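PDB 3BB8: CDP-4-keto-6-deoxy-D-glucose-3-dehydrase from Yersinia pseudotuberculosis, which probably catalyses, using pyridoxal 5'-phosphate chemistry, the C-3 dehydration of CDP-4-keto-6-deoxy-D-glucose in lipopolysaccharide sugar biosynthesis. Local coordinates for residues A89-L92 / A93-L97; I240-S243 / F244-W247; V426-F429 / E430-F433. The protein carries 1 engineered substitution. All blocks are in the same frame, centred on the assembly; numbering follows the deposited sequence.

Contact 1. Residues A89-L92 / A93-L97; sequences ANLL and ALTAL
Leu92, Ala93 and Thr95 carry the contact through the final turns of helix 86-96, the helix of this aspartate aminotransferase fold whose first residues, Gly86 and Ser87, bind the cofactor. The ladder of i to i+4 bonds is complete across the junction. Ala93 N donates to Ala89 O at 2.9 Å, and Leu92 O takes the N-H of Ala96 at 3.0 Å. The Ala93 methyl also rests on the preceding turn, with CB 3.5 Å from Ala89 O, and packs on Ile189 of strand 187-191. Leu92 sends its branches the other way. With CG anti to its own carbonyl carbon (chi1 -72°), it leaves the turn to meet Phe244 and Leu289, so its share of this contact falls to CB and the carbonyl. Thr95 adds the one side-chain hydrogen bond between the two segments. Its hydroxyl sits beside its backbone N and folds back over the preceding turn, alongside Leu91, whose CD1 lies 3.7 Å from Thr95 OG1. The Asn130 side chain is a further hydrogen-bond partner of that hydroxyl. The buried Leu91 O is gripped twice from opposite faces of its carbonyl plane, by Thr95 N at 3.0 Å and by Thr95 OG1 at 2.6 Å.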
ATOM      1  N   ALA A  89       1.676  -7.764   0.799  1.00 27.28           N
ATOM      2  CA  ALA A  89       2.652  -8.705   1.330  1.00 29.13           C
ATOM      3  C   ALA A  89       3.010  -9.697   0.229  1.00 28.11           C
ATOM      4  O   ALA A  89       4.195  -9.933  -0.039  1.00 29.23           O
ATOM      5  CB  ALA A  89       2.091  -9.435   2.553  1.00 28.19           C
ATOM      6  N   ASN A  90       1.993 -10.269  -0.418  1.00 26.77           N
ATOM      7  CA  ASN A  90       2.231 -11.219  -1.509  1.00 24.25           C
ATOM      8  C   ASN A  90       3.069 -10.551  -2.600  1.00 23.23           C
ATOM      9  O   ASN A  90       3.995 -11.163  -3.139  1.00 23.26           O
ATOM     10  CB  ASN A  90       0.912 -11.718  -2.114  1.00 24.55           C
ATOM     11  CG  ASN A  90       0.228 -12.780  -1.253  1.00 26.23           C
ATOM     12  OD1 ASN A  90      -0.949 -13.085  -1.437  1.00 24.19           O
ATOM     13  ND2 ASN A  90       0.966 -13.348  -0.322  1.00 25.58           N
ATOM     14  N   LEU A  91       2.749  -9.301  -2.927  1.00 20.45           N
ATOM     15  CA  LEU A  91       3.489  -8.564  -3.959  1.00 22.22           C
ATOM     16  C   LEU A  91       4.976  -8.441  -3.623  1.00 23.90           C
ATOM     17  O   LEU A  91       5.828  -8.696  -4.474  1.00 23.48           O
ATOM     18  CB  LEU A  91       2.907  -7.161  -4.143  1.00 25.08           C
ATOM     19  CG  LEU A  91       3.627  -6.291  -5.184  1.00 25.82           C
ATOM     20  CD1 LEU A  91       3.594  -6.973  -6.543  1.00 25.19           C
ATOM     21  CD2 LEU A  91       2.964  -4.923  -5.259  1.00 28.10           C
ATOM     22  N   LEU A  92       5.275  -8.063  -2.379  1.00 23.79           N
ATOM     23  CA  LEU A  92       6.658  -7.900  -1.913  1.00 23.92           C
ATOM     24  C   LEU A  92       7.430  -9.233  -1.853  1.00 25.65           C
ATOM     25  O   LEU A  92       8.612  -9.292  -2.193  1.00 24.35           O
ATOM     26  CB  LEU A  92       6.665  -7.225  -0.530  1.00 21.92           C
ATOM     27  CG  LEU A  92       6.290  -5.733  -0.494  1.00 21.04           C
ATOM     28  CD1 LEU A  92       6.157  -5.258   0.945  1.00 20.75           C
ATOM     29  CD2 LEU A  92       7.372  -4.925  -1.215  1.00 24.99           C
ATOM     30  N   ALA A  93       6.753 -10.295  -1.424  1.00 26.48           N
ATOM     31  CA  ALA A  93       7.358 -11.623  -1.319  1.00 26.56           C
ATOM     32  C   ALA A  93       7.862 -12.125  -2.672  1.00 27.29           C
ATOM     33  O   ALA A  93       9.010 -12.547  -2.795  1.00 29.45           O
ATOM     34  CB  ALA A  93       6.345 -12.610  -0.737  1.00 24.23           C
ATOM     35  N   LEU A  94       7.007 -12.059  -3.690  1.00 27.55           N
ATOM     36  CA  LEU A  94       7.365 -12.517  -5.033  1.00 27.44           C
ATOM     37  C   LEU A  94       8.352 -11.578  -5.726  1.00 27.47           C
ATOM     38  O   LEU A  94       9.271 -12.030  -6.404  1.00 28.67           O
ATOM     39  CB  LEU A  94       6.099 -12.654  -5.888  1.00 26.32           C
ATOM     40  CG  LEU A  94       6.074 -13.390  -7.233  1.00 25.48           C
ATOM     41  CD1 LEU A  94       6.818 -12.599  -8.313  1.00 26.75           C
ATOM     42  CD2 LEU A  94       6.665 -14.774  -7.052  1.00 27.27           C
ATOM     43  N   THR A  95       8.162 -10.276  -5.552  1.00 26.00           N
ATOM     44  CA  THR A  95       9.025  -9.284  -6.180  1.00 26.42           C
ATOM     45  C   THR A  95      10.454  -9.369  -5.676  1.00 26.73           C
ATOM     46  O   THR A  95      11.396  -9.297  -6.456  1.00 29.28           O
ATOM     47  CB  THR A  95       8.501  -7.856  -5.934  1.00 27.59           C
ATOM     48  OG1 THR A  95       7.186  -7.742  -6.484  1.00 23.73           O
ATOM     49  CG2 THR A  95       9.436  -6.816  -6.588  1.00 25.01           C
ATOM     50  N   ALA A  96      10.600  -9.530  -4.369  1.00 27.53           N
ATOM     51  CA  ALA A  96      11.897  -9.636  -3.732  1.00 28.13           C
ATOM     52  C   ALA A  96      12.754 -10.744  -4.342  1.00 32.57           C
ATOM     53  O   ALA A  96      13.977 -10.612  -4.450  1.00 35.59           O
ATOM     54  CB  ALA A  96      11.705  -9.892  -2.274  1.00 27.74           C
ATOM     55  N   LEU A  97      12.118 -11.838  -4.741  1.00 33.32           N
ATOM     56  CA  LEU A  97      12.851 -12.947  -5.327  1.00 33.02           C
ATOM     57  C   LEU A  97      13.332 -12.611  -6.729  1.00 34.75           C
ATOM     58  O   LEU A  97      13.933 -13.458  -7.392  1.00 35.99           O
ATOM     59  CB  LEU A  97      11.976 -14.199  -5.376  1.00 31.60           C
ATOM     60  CG  LEU A  97      11.503 -14.770  -4.039  1.00 30.44           C
ATOM     61  CD1 LEU A  97      10.659 -16.021  -4.271  1.00 29.25           C
ATOM     62  CD2 LEU A  97      12.705 -15.098  -3.185  1.00 31.56           C
TER

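Contact 2. Residues I240-S243 / F244-W247. With PLP (pyridoxal-5'-phosphate), chain E.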
ATOM      1  N   ILE A 240      16.136  -7.606   1.228  1.00 33.06           N
ATOM      2  CA  ILE A 240      15.616  -7.338  -0.108  1.00 34.06           C
ATOM      3  C   ILE A 240      14.186  -6.786   0.007  1.00 34.03           C
ATOM      4  O   ILE A 240      13.879  -5.740  -0.567  1.00 31.99           O
ATOM      5  CB  ILE A 240      15.610  -8.627  -0.988  1.00 34.24           C
ATOM      6  CG1 ILE A 240      17.012  -8.907  -1.545  1.00 38.54           C
ATOM      7  CG2 ILE A 240      14.684  -8.456  -2.184  1.00 33.98           C
ATOM      8  CD1 ILE A 240      18.108  -8.924  -0.523  1.00 40.53           C
ATOM      9  N   ILE A 241      13.333  -7.487   0.764  1.00 34.47           N
ATOM     10  CA  ILE A 241      11.927  -7.112   0.966  1.00 32.79           C
ATOM     11  C   ILE A 241      11.793  -5.672   1.426  1.00 33.82           C
ATOM     12  O   ILE A 241      11.076  -4.875   0.812  1.00 32.57           O
ATOM     13  CB  ILE A 241      11.235  -7.971   2.072  1.00 33.73           C
ATOM     14  CG1 ILE A 241      11.516  -9.453   1.858  1.00 30.14           C
ATOM     15  CG2 ILE A 241       9.715  -7.719   2.076  1.00 30.05           C
ATOM     16  CD1 ILE A 241      10.916 -10.017   0.630  1.00 36.36           C
ATOM     17  N   GLU A 242      12.465  -5.364   2.535  1.00 34.50           N
ATOM     18  CA  GLU A 242      12.440  -4.030   3.138  1.00 32.76           C
ATOM     19  C   GLU A 242      12.800  -2.935   2.135  1.00 32.37           C
ATOM     20  O   GLU A 242      12.199  -1.858   2.131  1.00 30.16           O
ATOM     21  CB  GLU A 242      13.399  -3.991   4.330  1.00 34.53           C
ATOM     22  CG  GLU A 242      13.324  -2.711   5.162  1.00 39.99           C
ATOM     23  CD  GLU A 242      14.030  -2.855   6.506  1.00 42.68           C
ATOM     24  OE1 GLU A 242      15.211  -3.268   6.513  1.00 44.25           O
ATOM     25  OE2 GLU A 242      13.408  -2.555   7.551  1.00 44.14           O
ATOM     26  N   SER A 243      13.785  -3.219   1.287  1.00 31.93           N
ATOM     27  CA  SER A 243      14.222  -2.273   0.269  1.00 30.94           C
ATOM     28  C   SER A 243      13.080  -2.006  -0.717  1.00 30.81           C
ATOM     29  O   SER A 243      12.786  -0.854  -1.051  1.00 30.27           O
ATOM     30  CB  SER A 243      15.433  -2.832  -0.474  1.00 28.09           C
ATOM     31  OG  SER A 243      15.821  -1.976  -1.535  1.00 28.28           O
ATOM     32  N   PHE A 244      12.442  -3.073  -1.182  1.00 29.09           N
ATOM     33  CA  PHE A 244      11.327  -2.944  -2.115  1.00 28.52           C
ATOM     34  C   PHE A 244      10.164  -2.184  -1.464  1.00 28.72           C
ATOM     35  O   PHE A 244       9.494  -1.373  -2.106  1.00 27.26           O
ATOM     36  CB  PHE A 244      10.862  -4.320  -2.557  1.00 24.79           C
ATOM     37  CG  PHE A 244      11.636  -4.882  -3.713  1.00 24.43           C
ATOM     38  CD1 PHE A 244      11.545  -4.303  -4.975  1.00 20.32           C
ATOM     39  CD2 PHE A 244      12.424  -6.022  -3.552  1.00 24.06           C
ATOM     40  CE1 PHE A 244      12.226  -4.849  -6.069  1.00 22.57           C
ATOM     41  CE2 PHE A 244      13.109  -6.577  -4.641  1.00 20.87           C
ATOM     42  CZ  PHE A 244      13.007  -5.988  -5.901  1.00 21.79           C
ATOM     43  N   ARG A 245       9.942  -2.439  -0.181  1.00 27.51           N
ATOM     44  CA  ARG A 245       8.870  -1.767   0.524  1.00 27.57           C
ATOM     45  C   ARG A 245       9.209  -0.297   0.718  1.00 26.95           C
ATOM     46  O   ARG A 245       8.345   0.567   0.618  1.00 26.46           O
ATOM     47  CB  ARG A 245       8.617  -2.410   1.896  1.00 22.90           C
ATOM     48  CG  ARG A 245       7.420  -1.790   2.617  1.00 22.87           C
ATOM     49  CD  ARG A 245       7.369  -2.150   4.101  1.00 26.24           C
ATOM     50  NE  ARG A 245       8.487  -1.595   4.856  1.00 26.95           N
ATOM     51  CZ  ARG A 245       8.798  -1.948   6.106  1.00 30.51           C
ATOM     52  NH1 ARG A 245       8.073  -2.859   6.757  1.00 25.99           N
ATOM     53  NH2 ARG A 245       9.846  -1.399   6.704  1.00 29.27           N
ATOM     54  N   ASP A 246      10.477  -0.018   0.985  1.00 29.26           N
ATOM     55  CA  ASP A 246      10.908   1.345   1.226  1.00 27.92           C
ATOM     56  C   ASP A 246      11.554   2.102   0.052  1.00 27.41           C
ATOM     57  O   ASP A 246      12.711   2.509   0.123  1.00 29.43           O
ATOM     58  CB  ASP A 246      11.838   1.365   2.446  1.00 29.78           C
ATOM     59  CG  ASP A 246      11.216   0.704   3.680  1.00 29.77           C
ATOM     60  OD1 ASP A 246       9.972   0.585   3.759  1.00 29.98           O
ATOM     61  OD2 ASP A 246      11.976   0.310   4.589  1.00 32.93           O
ATOM     62  N   TRP A 247      10.780   2.307  -1.011  1.00 26.29           N
ATOM     63  CA  TRP A 247      11.197   3.045  -2.205  1.00 24.47           C
ATOM     64  C   TRP A 247      12.321   2.397  -2.990  1.00 25.87           C
ATOM     65  O   TRP A 247      12.888   3.002  -3.907  1.00 23.61           O
ATOM     66  CB  TRP A 247      11.596   4.483  -1.834  1.00 25.41           C
ATOM     67  CG  TRP A 247      10.531   5.291  -1.114  1.00 23.33           C
ATOM     68  CD1 TRP A 247       9.406   5.853  -1.663  1.00 25.36           C
ATOM     69  CD2 TRP A 247      10.495   5.615   0.289  1.00 22.35           C
ATOM     70  NE1 TRP A 247       8.677   6.507  -0.686  1.00 23.46           N
ATOM     71  CE2 TRP A 247       9.321   6.375   0.516  1.00 20.98           C
ATOM     72  CE3 TRP A 247      11.341   5.340   1.372  1.00 22.30           C
ATOM     73  CZ2 TRP A 247       8.972   6.861   1.788  1.00 24.86           C
ATOM     74  CZ3 TRP A 247      10.994   5.830   2.649  1.00 22.27           C
ATOM     75  CH2 TRP A 247       9.817   6.581   2.839  1.00 24.58           C
TER
HETATM   76  N1  PLP E 500       7.014  11.481  -6.234  1.00 33.59           N
HETATM   77  C2  PLP E 500       7.670  12.550  -5.656  1.00 38.34           C
HETATM   78  C2A PLP E 500       8.248  13.619  -6.588  1.00 32.99           C
HETATM   79  C3  PLP E 500       7.781  12.621  -4.234  1.00 37.13           C
HETATM   80  O3  PLP E 500       8.418  13.643  -3.619  1.00 39.37           O
HETATM   81  C4  PLP E 500       7.199  11.567  -3.401  1.00 37.53           C
HETATM   82  C4A PLP E 500       7.321  11.708  -1.860  1.00 42.08           C
HETATM   83  C5  PLP E 500       6.546  10.484  -4.058  1.00 36.84           C
HETATM   84  C6  PLP E 500       6.472  10.479  -5.503  1.00 36.01           C
HETATM   85  C5A PLP E 500       5.887   9.300  -3.412  1.00 34.35           C
HETATM   86  O4P PLP E 500       5.353   9.542  -2.187  1.00 31.01           O
HETATM   87  P   PLP E 500       5.484   8.583  -0.915  1.00 32.35           P
HETATM   88  O1P PLP E 500       4.358   8.947   0.003  1.00 31.67           O
HETATM   89  O2P PLP E 500       6.951   8.942  -0.272  1.00 35.15           O
HETATM   90  O3P PLP E 500       5.432   7.101  -1.357  1.00 32.61           O
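The C-terminal end of helix 235-245, where the chain leaves for the cofactor site of the second subunit, brings Phe244 against Ile240 one turn earlier. The two side chains run alongside each other, and the Ile240 methyl CG2 comes to the ring edge, in plane, 3.5 Å from Phe244 CE2. The backbone pairs too: Phe244 N donates to Ile240 O at 3.1 Å. The Phe244 ring is further stacked with His284 and packs on Leu92 and Thr95 of helix 86-96.

A salt-bridge network occupies another side of the turn. Arg245, bent at chi3 (66°), brings its guanidinium alongside the carboxylate of the following Asp246. Its NE gives Asp246 OD1 a nearly straight bond of 2.9 Å, on the syn side of the carboxylate, while Arg245 NH2 reaches Asp246 OD2 only weakly. Glu242 joins by charge alone. Its OE2 lies 3.8 Å from Arg245 NH2 and well out of the guanidinium plane, and Glu242 OE1 pairs instead with Lys238. Arg245 NH2 probably eases the approach of Glu242 OE2 to Asp246 OD2, 4.4 Å apart, while Arg245 NH1 is held by Thr82 O.

In this dimeric aminotransferase fold, residues of both subunits complete each active site, and Trp247 is such a crossing residue. The indole edge faces the phosphate of a PLP that is also hydrogen-bonded to Asp194, Ser87 and Ser215 of the second subunit. Trp247 NE1 donates to PLP O2P at 3.0 Å and, weakly, to PLP O3P at 3.4 Å.

Contact 3. Residues V426-F429 / E430-F433; sequences VSKF and EEFF
The side chains of Phe429 and Phe433 run side by side, pointing the same way, with Phe429 CD2 4.2 Å from Phe433 CE2. One face of the Phe433 ring is taken by the neighbouring Phe432, whose CD2 stands 3.4 Å above its centre, while Phe433 CD2 lies at the Phe432 ring edge. Phe432 and Phe433 stand at the end of helix 419-432 and help line a pocket where benzamidine, probably from the crystallisation liquor, is bound. In this aspartate aminotransferase-type fold the helix packs, through Phe429, on Leu366 of helix 359-368 and Ile349 of strand 347-351. Phe433 is also stacked with Phe330.

Charged side chains lie along the other sides. Lys428 bends at chi2 (-58°) so that its extended end runs alongside Glu431. Lys428 NZ meets Glu431 OE1 at 3.2 Å in a salt bridge, on the syn side but 32° out of the carboxylate plane. Glu430 lays its chain obliquely across the buried Val426, bringing OE1 to 3.6 Å from Val426 CG1, and that same oxygen is hydrogen-bonded to Ser326.

At the last turn Phe429 O receives Phe433 N at 3.2 Å in a fairly straight bond, together with a weak one from Phe432 N.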
ATOM      1  N   VAL A 426     -27.469 -24.183  11.750  1.00 44.11           N
ATOM      2  CA  VAL A 426     -27.744 -25.599  11.545  1.00 45.17           C
ATOM      3  C   VAL A 426     -29.235 -25.881  11.341  1.00 46.03           C
ATOM      4  O   VAL A 426     -29.602 -26.708  10.509  1.00 46.78           O
ATOM      5  CB  VAL A 426     -27.225 -26.448  12.739  1.00 44.16           C
ATOM      6  CG1 VAL A 426     -27.814 -27.848  12.691  1.00 43.14           C
ATOM      7  CG2 VAL A 426     -25.715 -26.545  12.684  1.00 42.60           C
ATOM      8  N   SER A 427     -30.093 -25.198  12.090  1.00 46.03           N
ATOM      9  CA  SER A 427     -31.526 -25.424  11.958  1.00 46.15           C
ATOM     10  C   SER A 427     -31.994 -24.966  10.581  1.00 46.15           C
ATOM     11  O   SER A 427     -32.939 -25.524  10.013  1.00 45.14           O
ATOM     12  CB  SER A 427     -32.300 -24.683  13.060  1.00 45.78           C
ATOM     13  OG  SER A 427     -32.408 -23.294  12.794  1.00 46.59           O
ATOM     14  N   LYS A 428     -31.327 -23.950  10.040  1.00 44.39           N
ATOM     15  CA  LYS A 428     -31.690 -23.445   8.726  1.00 43.39           C
ATOM     16  C   LYS A 428     -31.278 -24.421   7.629  1.00 42.40           C
ATOM     17  O   LYS A 428     -31.978 -24.567   6.629  1.00 42.20           O
ATOM     18  CB  LYS A 428     -31.075 -22.067   8.496  1.00 42.86           C
ATOM     19  CG  LYS A 428     -31.834 -20.961   9.210  1.00 44.42           C
ATOM     20  CD  LYS A 428     -33.275 -20.953   8.747  1.00 46.65           C
ATOM     21  CE  LYS A 428     -34.103 -19.889   9.439  1.00 50.36           C
ATOM     22  NZ  LYS A 428     -35.522 -19.924   8.954  1.00 51.68           N
ATOM     23  N   PHE A 429     -30.151 -25.099   7.812  1.00 41.57           N
ATOM     24  CA  PHE A 429     -29.719 -26.069   6.819  1.00 42.04           C
ATOM     25  C   PHE A 429     -30.705 -27.238   6.851  1.00 42.17           C
ATOM     26  O   PHE A 429     -31.132 -27.741   5.809  1.00 39.77           O
ATOM     27  CB  PHE A 429     -28.308 -26.575   7.123  1.00 42.62           C
ATOM     28  CG  PHE A 429     -27.224 -25.842   6.380  1.00 44.67           C
ATOM     29  CD1 PHE A 429     -26.806 -24.580   6.790  1.00 44.26           C
ATOM     30  CD2 PHE A 429     -26.614 -26.423   5.268  1.00 45.30           C
ATOM     31  CE1 PHE A 429     -25.792 -23.903   6.106  1.00 45.88           C
ATOM     32  CE2 PHE A 429     -25.601 -25.753   4.576  1.00 46.58           C
ATOM     33  CZ  PHE A 429     -25.189 -24.492   4.998  1.00 45.50           C
ATOM     34  N   GLU A 430     -31.069 -27.659   8.060  1.00 41.66           N
ATOM     35  CA  GLU A 430     -32.012 -28.755   8.234  1.00 42.09           C
ATOM     36  C   GLU A 430     -33.375 -28.378   7.665  1.00 40.81           C
ATOM     37  O   GLU A 430     -34.002 -29.175   6.986  1.00 40.22           O
ATOM     38  CB  GLU A 430     -32.116 -29.126   9.712  1.00 41.44           C
ATOM     39  CG  GLU A 430     -30.915 -29.924  10.189  1.00 42.75           C
ATOM     40  CD  GLU A 430     -30.837 -30.045  11.698  1.00 42.92           C
ATOM     41  OE1 GLU A 430     -29.934 -30.758  12.190  1.00 45.10           O
ATOM     42  OE2 GLU A 430     -31.667 -29.425  12.390  1.00 46.03           O
ATOM     43  N   GLU A 431     -33.814 -27.152   7.924  1.00 41.39           N
ATOM     44  CA  GLU A 431     -35.088 -26.683   7.410  1.00 42.62           C
ATOM     45  C   GLU A 431     -35.087 -26.641   5.886  1.00 44.43           C
ATOM     46  O   GLU A 431     -36.114 -26.867   5.257  1.00 46.83           O
ATOM     47  CB  GLU A 431     -35.388 -25.279   7.916  1.00 44.63           C
ATOM     48  CG  GLU A 431     -36.708 -24.736   7.387  1.00 48.19           C
ATOM     49  CD  GLU A 431     -36.940 -23.278   7.735  1.00 49.76           C
ATOM     50  OE1 GLU A 431     -36.616 -22.878   8.872  1.00 51.32           O
ATOM     51  OE2 GLU A 431     -37.465 -22.538   6.872  1.00 51.35           O
ATOM     52  N   PHE A 432     -33.935 -26.345   5.295  1.00 43.94           N
ATOM     53  CA  PHE A 432     -33.814 -26.239   3.846  1.00 43.71           C
ATOM     54  C   PHE A 432     -33.962 -27.578   3.134  1.00 43.97           C
ATOM     55  O   PHE A 432     -34.663 -27.680   2.129  1.00 42.70           O
ATOM     56  CB  PHE A 432     -32.455 -25.619   3.478  1.00 44.12           C
ATOM     57  CG  PHE A 432     -32.235 -25.453   1.997  1.00 41.97           C
ATOM     58  CD1 PHE A 432     -32.768 -24.364   1.318  1.00 42.77           C
ATOM     59  CD2 PHE A 432     -31.503 -26.395   1.279  1.00 42.00           C
ATOM     60  CE1 PHE A 432     -32.575 -24.211  -0.057  1.00 41.85           C
ATOM     61  CE2 PHE A 432     -31.306 -26.252  -0.091  1.00 41.76           C
ATOM     62  CZ  PHE A 432     -31.844 -25.156  -0.760  1.00 42.13           C
ATOM     63  N   PHE A 433     -33.283 -28.597   3.648  1.00 44.35           N
ATOM     64  CA  PHE A 433     -33.320 -29.916   3.041  1.00 46.54           C
ATOM     65  C   PHE A 433     -34.461 -30.768   3.591  1.00 48.00           C
ATOM     66  O   PHE A 433     -34.514 -31.976   3.355  1.00 47.59           O
ATOM     67  CB  PHE A 433     -31.970 -30.623   3.249  1.00 47.02           C
ATOM     68  CG  PHE A 433     -30.822 -29.978   2.504  1.00 47.47           C
ATOM     69  CD1 PHE A 433     -30.830 -29.903   1.113  1.00 47.09           C
ATOM     70  CD2 PHE A 433     -29.745 -29.427   3.193  1.00 47.69           C
ATOM     71  CE1 PHE A 433     -29.786 -29.287   0.417  1.00 47.28           C
ATOM     72  CE2 PHE A 433     -28.694 -28.806   2.510  1.00 47.00           C
ATOM     73  CZ  PHE A 433     -28.714 -28.735   1.120  1.00 47.30           C
TER

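Overall arrangement
Contacts 1 and 2 form one buried neighbourhood, with centres about 10 Å apart: helices 86-96 and 235-245 pack directly, Thr95 CG2 lying 3.5 Å from Phe244 CE1. Both concern cofactor binding, yet differently. Helix 86-96 begins at a site in its own subunit, whereas the chain beyond helix 235-245 reaches the site of the other. Contact 3, its centre about 44 Å from that of contact 1, lies across the chain's centre, partly buried and untouched by the second subunit. The chemistry follows place: mainly backbone and aliphatic groups at 89-97, a largely buried salt-bridge network and a phosphate ligand at 240-247, and at 426-433 an aromatic cluster, only Phe429 buried, and a more exposed lysine-glutamate pair.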